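Local atomic coordinates of nudix hydrolase DR_0079 (Deinococcus radiodurans, PDB entry 2O5F), a protein that hydrolyses nucleoside di- and triphosphates to monophosphates, with magnesium as cofactor and a marked preference for the cytosine ribonucleotides CDP and CTP. Residues A[38-41]-A[47-50]; A[143-148]-A[161-166]; A[84-87]-A[93-96]. All blocks are in the same frame, centred on the assembly; numbering follows the deposited sequence.

Contact 1 of 3, residues A[38-41]-A[47-50]; sequences NAFL and QLWI
The phenyl ring of Phe-40 meets the methyl CD1 of Ile-50 at its edge, close to the ring plane and 4.3 Å from CE1. Leu-48 comes to the same ring at a slant, its CD1 3.9 Å from Phe-40 CD1, while its CD2 lies by Phe-40 CB, at the start of the side chain (4.2 Å). On the other side of strand 35-42 from Phe-40, Leu-41 approaches the indole of Trp-49 obliquely, but the closer touch is at its base: Leu-41 CD2 sits 3.9 Å from Trp-49 CB. With CG anti to the backbone N (chi1 -169°), Trp-49 swings its rings away from strand 35-42, and Trp-139 stacks against them edge-to-face. Leucine and isoleucine suit these buried places because their methyls can meet Phe-40 from different directions, one at the edge and one at a slant.

One backbone bond ties the segments, Trp-49 N to Leu-41 O at 2.9 Å. The same carbonyl also receives a CA-H...O contact from Leu-48 CA at 3.2 Å. The strands run at 116° to each other, so they diverge from this single bond instead of pairing as a ladder.

Strand 35-42 lies between 68-71 and 115-122 in the mixed Nudix sheet, whereas 48-52 pairs with 136-140. Helix 159-166 covers Phe-40 through Leu-159, Leu-162 and Val-163, and Leu-90 of helix 78-90 touches Trp-49.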
loop_
_atom_site.group_PDB
_atom_site.type_symbol
_atom_site.label_atom_id
_atom_site.label_comp_id
_atom_site.label_asym_id
_atom_site.label_seq_id
_atom_site.Cartn_x
_atom_site.Cartn_y
_atom_site.Cartn_z
ATOM N N ASN A 38 0.661 -2.831 1.239
ATOM C CA ASN A 38 0.885 -1.826 0.218
ATOM C C ASN A 38 1.417 -2.575 -0.990
ATOM O O ASN A 38 2.120 -3.577 -0.843
ATOM C CB ASN A 38 1.909 -0.786 0.688
ATOM C CG ASN A 38 1.315 0.228 1.659
ATOM O OD1 ASN A 38 0.371 0.934 1.328
ATOM N ND2 ASN A 38 1.872 0.299 2.860
ATOM N N ALA A 39 1.058 -2.118 -2.180
ATOM C CA ALA A 39 1.541 -2.770 -3.388
ATOM C C ALA A 39 1.700 -1.765 -4.503
ATOM O O ALA A 39 1.040 -0.727 -4.527
ATOM C CB ALA A 39 0.587 -3.881 -3.817
ATOM N N PHE A 40 2.610 -2.090 -5.411
ATOM C CA PHE A 40 2.891 -1.270 -6.562
ATOM C C PHE A 40 2.637 -2.115 -7.795
ATOM O O PHE A 40 3.018 -3.283 -7.844
ATOM C CB PHE A 40 4.353 -0.822 -6.561
ATOM C CG PHE A 40 4.664 0.234 -5.548
ATOM C CD1 PHE A 40 4.180 1.526 -5.706
ATOM C CD2 PHE A 40 5.450 -0.057 -4.437
ATOM C CE1 PHE A 40 4.475 2.524 -4.768
ATOM C CE2 PHE A 40 5.748 0.934 -3.491
ATOM C CZ PHE A 40 5.256 2.226 -3.662
ATOM N N LEU A 41 1.970 -1.521 -8.771
ATOM C CA LEU A 41 1.699 -2.180 -10.038
ATOM C C LEU A 41 2.785 -1.631 -10.965
ATOM O O LEU A 41 2.831 -0.427 -11.216
ATOM C CB LEU A 41 0.317 -1.771 -10.549
ATOM C CG LEU A 41 -0.100 -2.299 -11.925
ATOM C CD1 LEU A 41 -0.296 -3.809 -11.853
ATOM C CD2 LEU A 41 -1.395 -1.625 -12.363
ATOM N N GLN A 47 7.616 1.566 -15.003
ATOM C CA GLN A 47 6.794 2.622 -14.419
ATOM C C GLN A 47 5.818 2.009 -13.414
ATOM O O GLN A 47 5.427 0.855 -13.544
ATOM C CB GLN A 47 6.005 3.336 -15.516
ATOM C CG GLN A 47 6.873 4.025 -16.558
ATOM C CD GLN A 47 6.069 4.463 -17.764
ATOM O OE1 GLN A 47 5.314 3.675 -18.335
ATOM N NE2 GLN A 47 6.234 5.716 -18.169
ATOM N N LEU A 48 5.434 2.793 -12.414
ATOM C CA LEU A 48 4.490 2.334 -11.404
ATOM C C LEU A 48 3.166 3.065 -11.636
ATOM O O LEU A 48 3.166 4.258 -11.942
ATOM C CB LEU A 48 5.028 2.661 -10.005
ATOM C CG LEU A 48 6.463 2.231 -9.671
ATOM C CD1 LEU A 48 6.825 2.736 -8.276
ATOM C CD2 LEU A 48 6.598 0.707 -9.734
ATOM N N TRP A 49 2.036 2.373 -11.514
ATOM C CA TRP A 49 0.763 3.058 -11.720
ATOM C C TRP A 49 0.410 3.725 -10.402
ATOM O O TRP A 49 0.095 3.060 -9.413
ATOM C CB TRP A 49 -0.347 2.094 -12.124
ATOM C CG TRP A 49 -1.589 2.811 -12.597
ATOM C CD1 TRP A 49 -1.774 3.428 -13.801
ATOM C CD2 TRP A 49 -2.802 3.010 -11.854
ATOM N NE1 TRP A 49 -3.031 4.002 -13.855
ATOM C CE2 TRP A 49 -3.678 3.762 -12.670
ATOM C CE3 TRP A 49 -3.231 2.628 -10.573
ATOM C CZ2 TRP A 49 -4.956 4.143 -12.252
ATOM C CZ3 TRP A 49 -4.513 3.006 -10.155
ATOM C CH2 TRP A 49 -5.354 3.758 -10.997
ATOM N N ILE A 50 0.456 5.049 -10.398
ATOM C CA ILE A 50 0.199 5.806 -9.181
ATOM C C ILE A 50 -1.146 6.508 -9.208
ATOM O O ILE A 50 -1.358 7.437 -9.996
ATOM C CB ILE A 50 1.321 6.851 -8.964
ATOM C CG1 ILE A 50 2.685 6.140 -8.896
ATOM C CG2 ILE A 50 1.069 7.623 -7.678
ATOM C CD1 ILE A 50 2.781 5.095 -7.777
#

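Contact 2 of 3, residues A[143-148]-A[161-166]; sequences EHLLAR and ELVRRC
Leu-146 and Val-163 mark the closest backbone approach of two helices, their CA atoms 7.8 Å apart. The segments run roughly antiparallel, at 143° between their directions, and their axes come no nearer than 10.5 Å, a spacing that larger aliphatic side chains must bridge. No direct hydrogen bond crosses the gap.

Leu-146 does most of the bridging. It reaches tip to tip toward Val-163, CG to CG1 at 4.0 Å, and its CD2 lies over one face of the Arg-164 guanidinium, 3.6 Å from NH1 and displaced toward the rim. The CD1 branch meets the aliphatic part of the arginine, 3.8 Å from Arg-164 CG. Deeper in, Leu-145 CD2 packs 3.8 Å from Val-163 CG2; the two methyls of the beta-branched valine thus serve one leucine each. An alanine at Leu-146 is likely to open a gap beside Val-163 CG1 and let the Arg-164 guanidinium turn more freely, its covered face having lost the methyl.

Arginine suits the outer border, since its stem packs while its charged end keeps polar company. A water in the guanidinium plane accepts from Arg-164 NH1 at 3.2 Å and donates to Leu-146 O.

This is an antiparallel helix pair of the alpha-plus-beta Nudix fold: helix 159-166 lies against the central sheet through Leu-162 and Val-163, and helix 142-151 packs alongside it, away from the metal site.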
loop_
_atom_site.group_PDB
_atom_site.type_symbol
_atom_site.label_atom_id
_atom_site.label_comp_id
_atom_site.label_asym_id
_atom_site.label_seq_id
_atom_site.Cartn_x
_atom_site.Cartn_y
_atom_site.Cartn_z
ATOM N N GLU A 143 11.568 8.012 -10.389
ATOM C CA GLU A 143 12.297 9.283 -10.383
ATOM C C GLU A 143 11.356 10.486 -10.443
ATOM O O GLU A 143 11.484 11.440 -9.663
ATOM C CB GLU A 143 13.250 9.345 -11.578
ATOM C CG GLU A 143 14.056 10.632 -11.647
ATOM C CD GLU A 143 14.809 10.784 -12.955
ATOM O OE1 GLU A 143 14.165 11.074 -13.987
ATOM O OE2 GLU A 143 16.045 10.602 -12.952
ATOM N N HIS A 144 10.423 10.448 -11.387
ATOM C CA HIS A 144 9.452 11.527 -11.552
ATOM C C HIS A 144 8.519 11.608 -10.341
ATOM O O HIS A 144 8.171 12.696 -9.882
ATOM C CB HIS A 144 8.622 11.310 -12.825
ATOM C CG HIS A 144 9.341 11.665 -14.089
ATOM N ND1 HIS A 144 8.858 11.341 -15.337
ATOM C CD2 HIS A 144 10.507 12.328 -14.298
ATOM C CE1 HIS A 144 9.693 11.784 -16.261
ATOM N NE2 HIS A 144 10.700 12.385 -15.656
ATOM N N LEU A 145 8.113 10.452 -9.830
ATOM C CA LEU A 145 7.224 10.424 -8.675
ATOM C C LEU A 145 7.893 11.074 -7.465
ATOM O O LEU A 145 7.308 11.939 -6.802
ATOM C CB LEU A 145 6.841 8.986 -8.324
ATOM C CG LEU A 145 6.038 8.804 -7.030
ATOM C CD1 LEU A 145 4.738 9.620 -7.103
ATOM C CD2 LEU A 145 5.718 7.317 -6.827
ATOM N N LEU A 146 9.113 10.642 -7.168
ATOM C CA LEU A 146 9.852 11.192 -6.031
ATOM C C LEU A 146 10.082 12.698 -6.212
ATOM O O LEU A 146 10.030 13.475 -5.240
ATOM C CB LEU A 146 11.189 10.456 -5.871
ATOM C CG LEU A 146 11.060 9.016 -5.358
ATOM C CD1 LEU A 146 12.431 8.340 -5.303
ATOM C CD2 LEU A 146 10.436 9.052 -3.957
ATOM N N ALA A 147 10.337 13.118 -7.449
ATOM C CA ALA A 147 10.541 14.537 -7.724
ATOM C C ALA A 147 9.290 15.352 -7.342
ATOM O O ALA A 147 9.406 16.403 -6.720
ATOM C CB ALA A 147 10.885 14.753 -9.198
ATOM N N ARG A 148 8.109 14.864 -7.716
ATOM C CA ARG A 148 6.860 15.556 -7.390
ATOM C C ARG A 148 6.688 15.671 -5.877
ATOM O O ARG A 148 6.290 16.719 -5.372
ATOM C CB ARG A 148 5.647 14.807 -7.948
ATOM C CG ARG A 148 5.488 14.805 -9.467
ATOM C CD ARG A 148 4.151 14.155 -9.830
ATOM N NE ARG A 148 3.953 14.020 -11.271
ATOM C CZ ARG A 148 2.832 13.577 -11.828
ATOM N NH1 ARG A 148 2.743 13.476 -13.151
ATOM N NH2 ARG A 148 1.796 13.238 -11.062
ATOM N N GLU A 161 8.999 7.071 1.019
ATOM C CA GLU A 161 9.880 6.111 1.685
ATOM C C GLU A 161 9.736 4.698 1.106
ATOM O O GLU A 161 10.731 3.987 0.948
ATOM C CB GLU A 161 9.618 6.101 3.204
ATOM C CG GLU A 161 10.427 5.047 3.981
ATOM C CD GLU A 161 10.434 5.272 5.500
ATOM O OE1 GLU A 161 9.577 6.014 6.014
ATOM O OE2 GLU A 161 11.297 4.692 6.189
ATOM N N LEU A 162 8.509 4.289 0.787
ATOM C CA LEU A 162 8.303 2.957 0.211
ATOM C C LEU A 162 8.980 2.832 -1.149
ATOM O O LEU A 162 9.577 1.793 -1.472
ATOM C CB LEU A 162 6.812 2.649 0.056
ATOM C CG LEU A 162 6.077 2.266 1.341
ATOM C CD1 LEU A 162 4.602 2.024 1.029
ATOM C CD2 LEU A 162 6.709 0.988 1.929
ATOM N N VAL A 163 8.883 3.887 -1.952
ATOM C CA VAL A 163 9.497 3.879 -3.275
ATOM C C VAL A 163 11.016 3.813 -3.156
ATOM O O VAL A 163 11.672 3.042 -3.863
ATOM C CB VAL A 163 9.104 5.131 -4.088
ATOM C CG1 VAL A 163 9.939 5.220 -5.368
ATOM C CG2 VAL A 163 7.629 5.072 -4.431
ATOM N N ARG A 164 11.577 4.618 -2.259
ATOM C CA ARG A 164 13.019 4.621 -2.066
ATOM C C ARG A 164 13.532 3.304 -1.482
ATOM O O ARG A 164 14.554 2.779 -1.928
ATOM C CB ARG A 164 13.446 5.788 -1.165
ATOM C CG ARG A 164 13.351 7.148 -1.837
ATOM C CD ARG A 164 14.119 8.207 -1.066
ATOM N NE ARG A 164 14.381 9.380 -1.899
ATOM C CZ ARG A 164 13.560 10.416 -2.017
ATOM N NH1 ARG A 164 12.416 10.442 -1.348
ATOM N NH2 ARG A 164 13.877 11.422 -2.820
ATOM N N ARG A 165 12.833 2.755 -0.497
ATOM C CA ARG A 165 13.285 1.504 0.106
ATOM C C ARG A 165 13.079 0.288 -0.792
ATOM O O ARG A 165 13.877 -0.648 -0.763
ATOM C CB ARG A 165 12.587 1.265 1.447
ATOM C CG ARG A 165 13.074 2.159 2.577
ATOM C CD ARG A 165 12.279 1.902 3.843
ATOM N NE ARG A 165 12.731 2.718 4.970
ATOM C CZ ARG A 165 13.840 2.495 5.668
ATOM N NH1 ARG A 165 14.624 1.472 5.364
ATOM N NH2 ARG A 165 14.163 3.296 6.676
ATOM N N CYS A 166 12.021 0.299 -1.595
ATOM C CA CYS A 166 11.739 -0.838 -2.468
ATOM C C CYS A 166 12.412 -0.782 -3.832
ATOM O O CYS A 166 12.682 -1.825 -4.434
ATOM C CB CYS A 166 10.230 -1.001 -2.654
ATOM S SG CYS A 166 9.339 -1.426 -1.138
HETATM O O HOH W 1 10.764 12.888 -2.589
#

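Contact 3 of 3, residues A[84-87]-A[93-96]; sequences REAR and EIDA
Arg-87 and Glu-93 make the charged part of this contact, a salt bridge held by charge alone. Glu-93 OE1 lies 3.1 Å from Arg-87 NH2, yet it stands over one face of the guanidinium, about 3.0 Å above the plane and toward the rim, so no N-H points at it. The carboxylate plane is turned 83° from the guanidinium plane, and its second oxygen, OE2, is 3.5 Å from Arg-87 NH2. Bends in both chains bring the groups together: Arg-87 CG stands between the backbone N and the carbonyl carbon (chi1 64°) and the chain folds again at chi3, while Glu-93 curls back at chi2 (-82°). Long, flexible charged residues suit this solvent-facing border.

The apolar part lies deeper and is small. Ala-86 CB touches Ile-94 CG2 at 3.7 Å, a methyl against a methyl. Alanine lets the helix approach Val-68 of strand 68-71 as well, and Ile-94 also packs on Phe-82, so the branched isoleucine plugs the 93-96 turn onto helix 78-90.

Backbone and further polar bonds hold the two sides in shape. Ala-96 N bonds to Glu-93 O at 2.8 Å in the short 3-10 turn, and Asp-95 forms a salt bridge with Arg-83, a second charged tie to the same helix. Facing the other way, Arg-84 NH1 makes a weak hydrogen bond within a salt bridge to Glu-85 OE1, 3.1 Å away, and Arg-84 NE pairs with Glu-76.

The chemistry implies a division of labour around the Nudix-box helix. Between the two segments the fastening is one methyl contact and a face-on ion pair, with Asp-95 and Arg-83 adding a second pair, whereas Glu-85, with Glu-89, is inferred to bind magnesium.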
loop_
_atom_site.group_PDB
_atom_site.type_symbol
_atom_site.label_atom_id
_atom_site.label_comp_id
_atom_site.label_asym_id
_atom_site.label_seq_id
_atom_site.Cartn_x
_atom_site.Cartn_y
_atom_site.Cartn_z
ATOM N N ARG A 84 -7.905 -8.693 -1.221
ATOM C CA ARG A 84 -9.119 -7.924 -0.979
ATOM C C ARG A 84 -9.016 -6.475 -1.450
ATOM O O ARG A 84 -9.900 -5.983 -2.152
ATOM C CB ARG A 84 -9.474 -7.976 0.515
ATOM C CG ARG A 84 -10.668 -7.118 0.922
ATOM C CD ARG A 84 -11.007 -7.293 2.404
ATOM N NE ARG A 84 -9.874 -7.044 3.301
ATOM C CZ ARG A 84 -9.321 -5.853 3.513
ATOM N NH1 ARG A 84 -9.785 -4.775 2.892
ATOM N NH2 ARG A 84 -8.313 -5.733 4.363
ATOM N N GLU A 85 -7.946 -5.787 -1.067
ATOM C CA GLU A 85 -7.765 -4.389 -1.463
ATOM C C GLU A 85 -7.561 -4.234 -2.974
ATOM O O GLU A 85 -8.054 -3.282 -3.572
ATOM C CB GLU A 85 -6.576 -3.769 -0.723
ATOM C CG GLU A 85 -6.752 -3.651 0.790
ATOM C CD GLU A 85 -7.690 -2.521 1.206
ATOM O OE1 GLU A 85 -7.918 -2.352 2.425
ATOM O OE2 GLU A 85 -8.203 -1.801 0.321
ATOM N N ALA A 86 -6.829 -5.159 -3.582
ATOM C CA ALA A 86 -6.587 -5.097 -5.017
ATOM C C ALA A 86 -7.895 -5.188 -5.785
ATOM O O ALA A 86 -8.091 -4.488 -6.774
ATOM C CB ALA A 86 -5.647 -6.223 -5.454
ATOM N N ARG A 87 -8.800 -6.051 -5.347
ATOM C CA ARG A 87 -10.054 -6.162 -6.071
ATOM C C ARG A 87 -11.025 -5.021 -5.784
ATOM O O ARG A 87 -11.735 -4.581 -6.683
ATOM C CB ARG A 87 -10.711 -7.515 -5.802
ATOM C CG ARG A 87 -11.120 -7.757 -4.379
ATOM C CD ARG A 87 -11.302 -9.247 -4.170
ATOM N NE ARG A 87 -12.080 -9.853 -5.245
ATOM C CZ ARG A 87 -12.123 -11.162 -5.473
ATOM N NH1 ARG A 87 -11.428 -11.990 -4.700
ATOM N NH2 ARG A 87 -12.859 -11.643 -6.469
ATOM N N GLU A 93 -7.705 -9.073 -9.933
ATOM C CA GLU A 93 -7.635 -10.380 -9.300
ATOM C C GLU A 93 -6.142 -10.711 -9.294
ATOM O O GLU A 93 -5.583 -11.049 -10.338
ATOM C CB GLU A 93 -8.384 -11.410 -10.151
ATOM C CG GLU A 93 -9.768 -10.980 -10.609
ATOM C CD GLU A 93 -10.836 -11.185 -9.551
ATOM O OE1 GLU A 93 -10.773 -10.528 -8.490
ATOM O OE2 GLU A 93 -11.742 -12.014 -9.782
ATOM N N ILE A 94 -5.495 -10.613 -8.136
ATOM C CA ILE A 94 -4.059 -10.886 -8.068
ATOM C C ILE A 94 -3.708 -12.275 -8.578
ATOM O O ILE A 94 -2.625 -12.490 -9.119
ATOM C CB ILE A 94 -3.500 -10.717 -6.626
ATOM C CG1 ILE A 94 -4.114 -11.753 -5.686
ATOM C CG2 ILE A 94 -3.793 -9.304 -6.117
ATOM C CD1 ILE A 94 -3.527 -11.706 -4.276
ATOM N N ASP A 95 -4.631 -13.215 -8.417
ATOM C CA ASP A 95 -4.398 -14.583 -8.868
ATOM C C ASP A 95 -4.354 -14.658 -10.394
ATOM O O ASP A 95 -3.839 -15.620 -10.961
ATOM C CB ASP A 95 -5.493 -15.504 -8.319
ATOM C CG ASP A 95 -5.569 -15.476 -6.801
ATOM O OD1 ASP A 95 -4.520 -15.675 -6.150
ATOM O OD2 ASP A 95 -6.672 -15.262 -6.255
ATOM N N ALA A 96 -4.884 -13.631 -11.055
ATOM C CA ALA A 96 -4.908 -13.587 -12.514
ATOM C C ALA A 96 -3.667 -12.905 -13.078
ATOM O O ALA A 96 -3.479 -12.840 -14.292
ATOM C CB ALA A 96 -6.161 -12.861 -12.992
#

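Overall arrangement
Contact 1 is the buried one, almost wholly aliphatic and aromatic with a single backbone bond, whereas contacts 2 and 3 are partly buried and grade from apolar interior to charged border. Contacts 1 and 2 share a core: Phe-40 CZ packs 3.8 Å from Val-163 CG2, and Ile-50 CD1 lies equally near Leu-145 CD2, so helix 159-166 packs on strand 35-42 and helix 142-151 on strand 48-52. Contact 3 belongs to the Nudix-box helix 78-90, on the opposite side of the chain's centre from contact 2, their centres about 24 Å apart. Arginine borders contacts 2 and 3; in both, one guanidinium face takes a partner, a leucine methyl in 143-148/161-166 and a carboxylate oxygen in 84-87/93-96.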